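Local coordinates for protein glycoside hydrolase family 81 (Clostridium thermocellum, PDB 6FOP) that probably hydrolyses beta-1,3-glucans such as laminarin as part of the cellulosome, though the deposited form is a point mutant, at residues 59-73 and 85-99. Sequence-based numbering, arbitrary orientation.
Sequences TFKFKAEGIEVGKPA and HKNDFTVGHSSVYTF
Val69 O takes two backbone N-H groups, from Asp88 N at 2.8 Å and Phe89 N at 3.2 Å. Asp88 and Phe89 therefore both face Val69, a classic beta bulge at the start of strand 89-93. Beyond it, Ile67 and Val91 form an antiparallel hydrogen-bonded pair, each N-H going to the other's O. The His85 ring lies across the 59-63/66-70 hairpin. Its ND1 shares a 2.7 Å hydrogen bond with Thr59 OG1, and its NE2 donates to Glu68 OE1 at 2.8 Å. The second bond uses the anti lone pair of OE1 and lies close to the ring plane. With chi1 at 168°, CG lies opposite the backbone N, and the two bonds hold the imidazole in its rotation. Phe60 O sits over one face. The Glu68 carboxylate is stacked on the Asn87 amide, their planes 16° apart, and its OE2 forms a salt bridge with Lys63 NZ. Asp88 OD2 accepts from Lys71 N at 3.0 Å, from above the carboxylate plane. Lys86 NZ donates to Lys71 O at 2.8 Å and forms a salt bridge with Asp88 OD1. On the face bearing Ile67, Val69 and Val91, Val69 CB makes a CH-pi contact 4.0 Å from the centre of the Phe89 ring. At the hairpin turn, Phe99 N donates to Ala64 O at 2.8 Å. The contact joins neighbouring strands of an antiparallel sheet, with 59-63 beyond 66-70 and 143-147 beyond 89-93. Ile67 and Val91 pack on Phe136 of strand 133-139, which belongs to a second antiparallel sheet, and Ile67 also meets Ile123 of strand 121-128.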
loop_
_atom_site.group_PDB
_atom_site.type_symbol
_atom_site.label_atom_id
_atom_site.label_comp_id
_atom_site.label_asym_id
_atom_site.label_seq_id
_atom_site.Cartn_x
_atom_site.Cartn_y
_atom_site.Cartn_z
ATOM N N THR A 59 -7.320 -1.165 18.461
ATOM C CA THR A 59 -7.193 -2.497 17.918
ATOM C C THR A 59 -8.278 -3.383 18.471
ATOM O O THR A 59 -8.809 -3.125 19.568
ATOM C CB THR A 59 -5.793 -3.095 18.147
ATOM O OG1 THR A 59 -5.594 -3.331 19.537
ATOM C CG2 THR A 59 -4.694 -2.148 17.650
ATOM N N PHE A 60 -8.587 -4.447 17.741
ATOM C CA PHE A 60 -9.726 -5.309 18.076
ATOM C C PHE A 60 -9.401 -6.767 17.850
ATOM O O PHE A 60 -8.473 -7.097 17.101
ATOM C CB PHE A 60 -10.954 -4.953 17.203
ATOM C CG PHE A 60 -11.309 -3.498 17.213
ATOM C CD1 PHE A 60 -12.119 -2.978 18.218
ATOM C CD2 PHE A 60 -10.834 -2.632 16.211
ATOM C CE1 PHE A 60 -12.421 -1.632 18.243
ATOM C CE2 PHE A 60 -11.134 -1.288 16.242
ATOM C CZ PHE A 60 -11.960 -0.788 17.254
ATOM N N LYS A 61 -10.182 -7.656 18.437
ATOM C CA LYS A 61 -10.120 -9.053 18.042
ATOM C C LYS A 61 -11.441 -9.713 18.331
ATOM O O LYS A 61 -11.961 -9.602 19.448
ATOM C CB LYS A 61 -8.992 -9.797 18.763
ATOM C CG LYS A 61 -8.761 -11.195 18.172
ATOM C CD LYS A 61 -7.653 -11.978 18.854
ATOM C CE LYS A 61 -8.108 -12.509 20.189
ATOM N NZ LYS A 61 -6.999 -13.257 20.847
ATOM N N PHE A 62 -11.989 -10.415 17.347
ATOM C CA PHE A 62 -13.236 -11.172 17.543
ATOM C C PHE A 62 -12.903 -12.516 18.174
ATOM O O PHE A 62 -11.863 -13.099 17.894
ATOM C CB PHE A 62 -13.964 -11.369 16.208
ATOM C CG PHE A 62 -14.507 -10.084 15.638
ATOM C CD1 PHE A 62 -13.702 -9.257 14.859
ATOM C CD2 PHE A 62 -15.830 -9.694 15.886
ATOM C CE1 PHE A 62 -14.188 -8.068 14.363
ATOM C CE2 PHE A 62 -16.308 -8.492 15.390
ATOM C CZ PHE A 62 -15.490 -7.690 14.611
ATOM N N LYS A 63 -13.777 -12.963 19.074
ATOM C CA LYS A 63 -13.678 -14.269 19.748
ATOM C C LYS A 63 -15.076 -14.711 20.136
ATOM O O LYS A 63 -16.028 -13.967 19.942
ATOM C CB LYS A 63 -12.735 -14.204 20.954
ATOM C CG LYS A 63 -13.155 -13.217 22.028
ATOM C CD LYS A 63 -12.140 -13.152 23.147
ATOM C CE LYS A 63 -12.608 -12.248 24.283
ATOM N NZ LYS A 63 -11.531 -12.076 25.295
ATOM N N ALA A 64 -15.206 -15.938 20.638
ATOM C CA ALA A 64 -16.528 -16.460 20.957
ATOM C C ALA A 64 -17.377 -15.518 21.837
ATOM O O ALA A 64 -18.574 -15.362 21.591
ATOM C CB ALA A 64 -16.408 -17.855 21.562
ATOM N N GLU A 65 -16.760 -14.869 22.823
ATOM C CA GLU A 65 -17.478 -13.996 23.772
ATOM C C GLU A 65 -17.946 -12.688 23.121
ATOM O O GLU A 65 -18.944 -12.099 23.530
ATOM C CB GLU A 65 -16.562 -13.659 24.973
ATOM C CG GLU A 65 -17.194 -12.722 26.006
ATOM C CD GLU A 65 -16.264 -12.308 27.117
ATOM O OE1 GLU A 65 -15.068 -12.685 27.103
ATOM O OE2 GLU A 65 -16.736 -11.570 28.007
ATOM N N GLY A 66 -17.196 -12.181 22.146
ATOM C CA GLY A 66 -17.498 -10.858 21.609
ATOM C C GLY A 66 -16.291 -10.222 20.954
ATOM O O GLY A 66 -15.475 -10.920 20.317
ATOM N N ILE A 67 -16.160 -8.907 21.143
ATOM C CA ILE A 67 -15.136 -8.110 20.462
ATOM C C ILE A 67 -14.171 -7.499 21.469
ATOM O O ILE A 67 -14.550 -6.608 22.259
ATOM C CB ILE A 67 -15.752 -6.964 19.610
ATOM C CG1 ILE A 67 -16.897 -7.445 18.700
ATOM C CG2 ILE A 67 -14.646 -6.328 18.773
ATOM C CD1 ILE A 67 -18.292 -7.266 19.263
ATOM N N GLU A 68 -12.918 -7.964 21.465
ATOM C CA GLU A 68 -11.895 -7.331 22.285
ATOM C C GLU A 68 -11.611 -5.956 21.714
ATOM O O GLU A 68 -11.522 -5.815 20.494
ATOM C CB GLU A 68 -10.579 -8.108 22.310
ATOM C CG GLU A 68 -10.700 -9.517 22.852
ATOM C CD GLU A 68 -9.365 -10.177 23.114
ATOM O OE1 GLU A 68 -8.347 -9.746 22.538
ATOM O OE2 GLU A 68 -9.336 -11.174 23.879
ATOM N N VAL A 69 -11.413 -4.996 22.591
ATOM C CA VAL A 69 -11.055 -3.621 22.283
ATOM C C VAL A 69 -9.810 -3.259 23.070
ATOM O O VAL A 69 -9.726 -3.543 24.285
ATOM C CB VAL A 69 -12.178 -2.641 22.654
ATOM C CG1 VAL A 69 -11.763 -1.198 22.384
ATOM C CG2 VAL A 69 -13.477 -2.977 21.937
ATOM N N GLY A 70 -8.844 -2.610 22.423
ATOM C CA GLY A 70 -7.682 -2.123 23.152
ATOM C C GLY A 70 -6.964 -0.983 22.467
ATOM O O GLY A 70 -7.177 -0.715 21.274
ATOM N N LYS A 71 -6.065 -0.363 23.224
ATOM C CA LYS A 71 -5.120 0.589 22.699
ATOM C C LYS A 71 -3.754 0.010 22.994
ATOM O O LYS A 71 -3.408 -0.173 24.152
ATOM C CB LYS A 71 -5.224 1.991 23.307
ATOM C CG LYS A 71 -4.323 2.977 22.534
ATOM C CD LYS A 71 -4.455 4.396 22.989
ATOM C CE LYS A 71 -3.512 5.292 22.229
ATOM N NZ LYS A 71 -2.117 5.141 22.679
ATOM N N PRO A 72 -2.937 -0.270 21.961
ATOM C CA PRO A 72 -1.638 -0.908 22.236
ATOM C C PRO A 72 -0.716 -0.133 23.153
ATOM O O PRO A 72 -0.652 1.102 23.082
ATOM C CB PRO A 72 -1.020 -1.044 20.835
ATOM C CG PRO A 72 -2.219 -1.162 19.936
ATOM C CD PRO A 72 -3.231 -0.225 20.522
ATOM N N ALA A 73 -0.022 -0.875 24.015
ATOM C CA ALA A 73 1.086 -0.341 24.784
ATOM C C ALA A 73 2.354 -0.492 23.976
ATOM O O ALA A 73 2.799 -1.606 23.723
ATOM C CB ALA A 73 1.228 -1.075 26.099
ATOM N N HIS A 85 -1.808 -5.771 19.754
ATOM C CA HIS A 85 -3.173 -5.779 20.282
ATOM C C HIS A 85 -3.184 -6.418 21.676
ATOM O O HIS A 85 -2.577 -7.472 21.884
ATOM C CB HIS A 85 -4.117 -6.548 19.363
ATOM C CG HIS A 85 -5.446 -6.825 19.993
ATOM N ND1 HIS A 85 -6.402 -5.850 20.197
ATOM C CD2 HIS A 85 -5.936 -7.967 20.538
ATOM C CE1 HIS A 85 -7.423 -6.382 20.853
ATOM N NE2 HIS A 85 -7.181 -7.669 21.036
ATOM N N LYS A 86 -3.887 -5.776 22.603
ATOM C CA LYS A 86 -4.226 -6.363 23.898
ATOM C C LYS A 86 -5.685 -6.043 24.207
ATOM O O LYS A 86 -6.243 -5.065 23.729
ATOM C CB LYS A 86 -3.283 -5.862 25.017
ATOM C CG LYS A 86 -3.232 -4.352 25.132
ATOM C CD LYS A 86 -2.952 -3.820 26.499
ATOM C CE LYS A 86 -2.598 -2.369 26.437
ATOM N NZ LYS A 86 -3.728 -1.448 26.590
ATOM N N ASN A 87 -6.287 -6.897 25.018
ATOM C CA ASN A 87 -7.673 -6.749 25.488
ATOM C C ASN A 87 -7.751 -5.795 26.666
ATOM O O ASN A 87 -7.350 -6.155 27.788
ATOM C CB ASN A 87 -8.182 -8.142 25.868
ATOM C CG ASN A 87 -9.611 -8.162 26.361
ATOM O OD1 ASN A 87 -10.497 -7.580 25.777
ATOM N ND2 ASN A 87 -9.834 -8.902 27.440
ATOM N N ASP A 88 -8.241 -4.576 26.441
ATOM C CA ASP A 88 -8.562 -3.696 27.568
ATOM C C ASP A 88 -9.962 -4.046 28.059
ATOM O O ASP A 88 -10.193 -4.122 29.275
ATOM C CB ASP A 88 -8.439 -2.212 27.169
ATOM C CG ASP A 88 -6.998 -1.769 26.937
ATOM O OD1 ASP A 88 -6.064 -2.335 27.562
ATOM O OD2 ASP A 88 -6.792 -0.828 26.100
ATOM N N PHE A 89 -10.905 -4.255 27.150
ATOM C CA PHE A 89 -12.212 -4.815 27.524
ATOM C C PHE A 89 -12.798 -5.544 26.338
ATOM O O PHE A 89 -12.510 -5.205 25.161
ATOM C CB PHE A 89 -13.196 -3.754 28.046
ATOM C CG PHE A 89 -13.414 -2.622 27.113
ATOM C CD1 PHE A 89 -14.439 -2.689 26.158
ATOM C CD2 PHE A 89 -12.665 -1.469 27.207
ATOM C CE1 PHE A 89 -14.675 -1.628 25.301
ATOM C CE2 PHE A 89 -12.879 -0.412 26.348
ATOM C CZ PHE A 89 -13.909 -0.480 25.410
ATOM N N THR A 90 -13.646 -6.531 26.620
ATOM C CA THR A 90 -14.367 -7.233 25.591
ATOM C C THR A 90 -15.828 -6.765 25.601
ATOM O O THR A 90 -16.486 -6.756 26.657
ATOM C CB THR A 90 -14.251 -8.766 25.788
ATOM O OG1 THR A 90 -12.885 -9.167 25.567
ATOM C CG2 THR A 90 -15.122 -9.501 24.857
ATOM N N VAL A 91 -16.323 -6.369 24.435
ATOM C CA VAL A 91 -17.722 -6.024 24.246
ATOM C C VAL A 91 -18.438 -7.324 23.960
ATOM O O VAL A 91 -18.337 -7.874 22.872
ATOM C CB VAL A 91 -17.909 -5.025 23.091
ATOM C CG1 VAL A 91 -19.382 -4.737 22.833
ATOM C CG2 VAL A 91 -17.174 -3.725 23.378
ATOM N N GLY A 92 -19.166 -7.799 24.984
ATOM C CA GLY A 92 -19.953 -9.018 24.913
ATOM C C GLY A 92 -21.441 -8.701 25.026
ATOM O O GLY A 92 -21.864 -7.541 24.910
ATOM N N HIS A 93 -22.217 -9.735 25.321
ATOM C CA HIS A 93 -23.666 -9.692 25.232
ATOM C C HIS A 93 -24.230 -10.335 26.515
ATOM O O HIS A 93 -23.686 -11.329 27.044
ATOM C CB HIS A 93 -24.081 -10.432 23.976
ATOM C CG HIS A 93 -25.517 -10.281 23.599
ATOM N ND1 HIS A 93 -26.524 -10.908 24.289
ATOM C CD2 HIS A 93 -26.110 -9.656 22.561
ATOM C CE1 HIS A 93 -27.684 -10.665 23.706
ATOM N NE2 HIS A 93 -27.457 -9.898 22.656
ATOM N N SER A 94 -25.323 -9.768 27.023
ATOM C CA SER A 94 -25.860 -10.158 28.332
ATOM C C SER A 94 -26.486 -11.540 28.361
ATOM O O SER A 94 -26.616 -12.127 29.423
ATOM C CB SER A 94 -26.858 -9.109 28.824
ATOM O OG SER A 94 -27.987 -9.003 27.996
ATOM N N SER A 95 -26.970 -12.026 27.229
ATOM C CA SER A 95 -27.561 -13.370 27.173
ATOM C C SER A 95 -26.923 -14.384 26.225
ATOM O O SER A 95 -27.142 -15.576 26.382
ATOM C CB SER A 95 -29.074 -13.274 26.944
ATOM O OG SER A 95 -29.382 -12.576 25.770
ATOM N N VAL A 96 -26.080 -13.936 25.301
ATOM C CA VAL A 96 -25.401 -14.820 24.392
ATOM C C VAL A 96 -23.951 -14.783 24.837
ATOM O O VAL A 96 -23.281 -13.785 24.652
ATOM C CB VAL A 96 -25.533 -14.376 22.918
ATOM C CG1 VAL A 96 -24.769 -15.331 22.016
ATOM C CG2 VAL A 96 -27.000 -14.352 22.503
ATOM N N TYR A 97 -23.473 -15.858 25.443
ATOM C CA TYR A 97 -22.088 -15.913 25.929
ATOM C C TYR A 97 -21.121 -16.506 24.893
ATOM O O TYR A 97 -19.904 -16.295 25.000
ATOM C CB TYR A 97 -22.023 -16.677 27.260
ATOM C CG TYR A 97 -22.384 -15.844 28.488
ATOM C CD1 TYR A 97 -23.486 -14.984 28.487
ATOM C CD2 TYR A 97 -21.628 -15.938 29.671
ATOM C CE1 TYR A 97 -23.829 -14.221 29.605
ATOM C CE2 TYR A 97 -21.954 -15.184 30.795
ATOM C CZ TYR A 97 -23.054 -14.332 30.758
ATOM O OH TYR A 97 -23.398 -13.575 31.865
ATOM N N THR A 98 -21.645 -17.248 23.911
ATOM C CA THR A 98 -20.846 -17.848 22.831
ATOM C C THR A 98 -21.494 -17.571 21.472
ATOM O O THR A 98 -22.594 -18.056 21.209
ATOM C CB THR A 98 -20.741 -19.392 23.006
ATOM O OG1 THR A 98 -20.222 -19.698 24.307
ATOM C CG2 THR A 98 -19.834 -20.009 21.957
ATOM N N PHE A 99 -20.812 -16.815 20.613
ATOM C CA PHE A 99 -21.252 -16.597 19.249
ATOM C C PHE A 99 -20.508 -17.590 18.370
ATOM O O PHE A 99 -19.359 -17.895 18.661
ATOM C CB PHE A 99 -20.909 -15.184 18.816
ATOM C CG PHE A 99 -21.740 -14.126 19.483
ATOM C CD1 PHE A 99 -23.011 -13.843 19.024
ATOM C CD2 PHE A 99 -21.249 -13.435 20.580
ATOM C CE1 PHE A 99 -23.786 -12.878 19.648
ATOM C CE2 PHE A 99 -22.018 -12.467 21.212
ATOM C CZ PHE A 99 -23.291 -12.193 20.740
HETATM O O HOH W 1 -4.549 -3.037 21.991
HETATM O O HOH W 2 -21.016 -12.354 25.257
#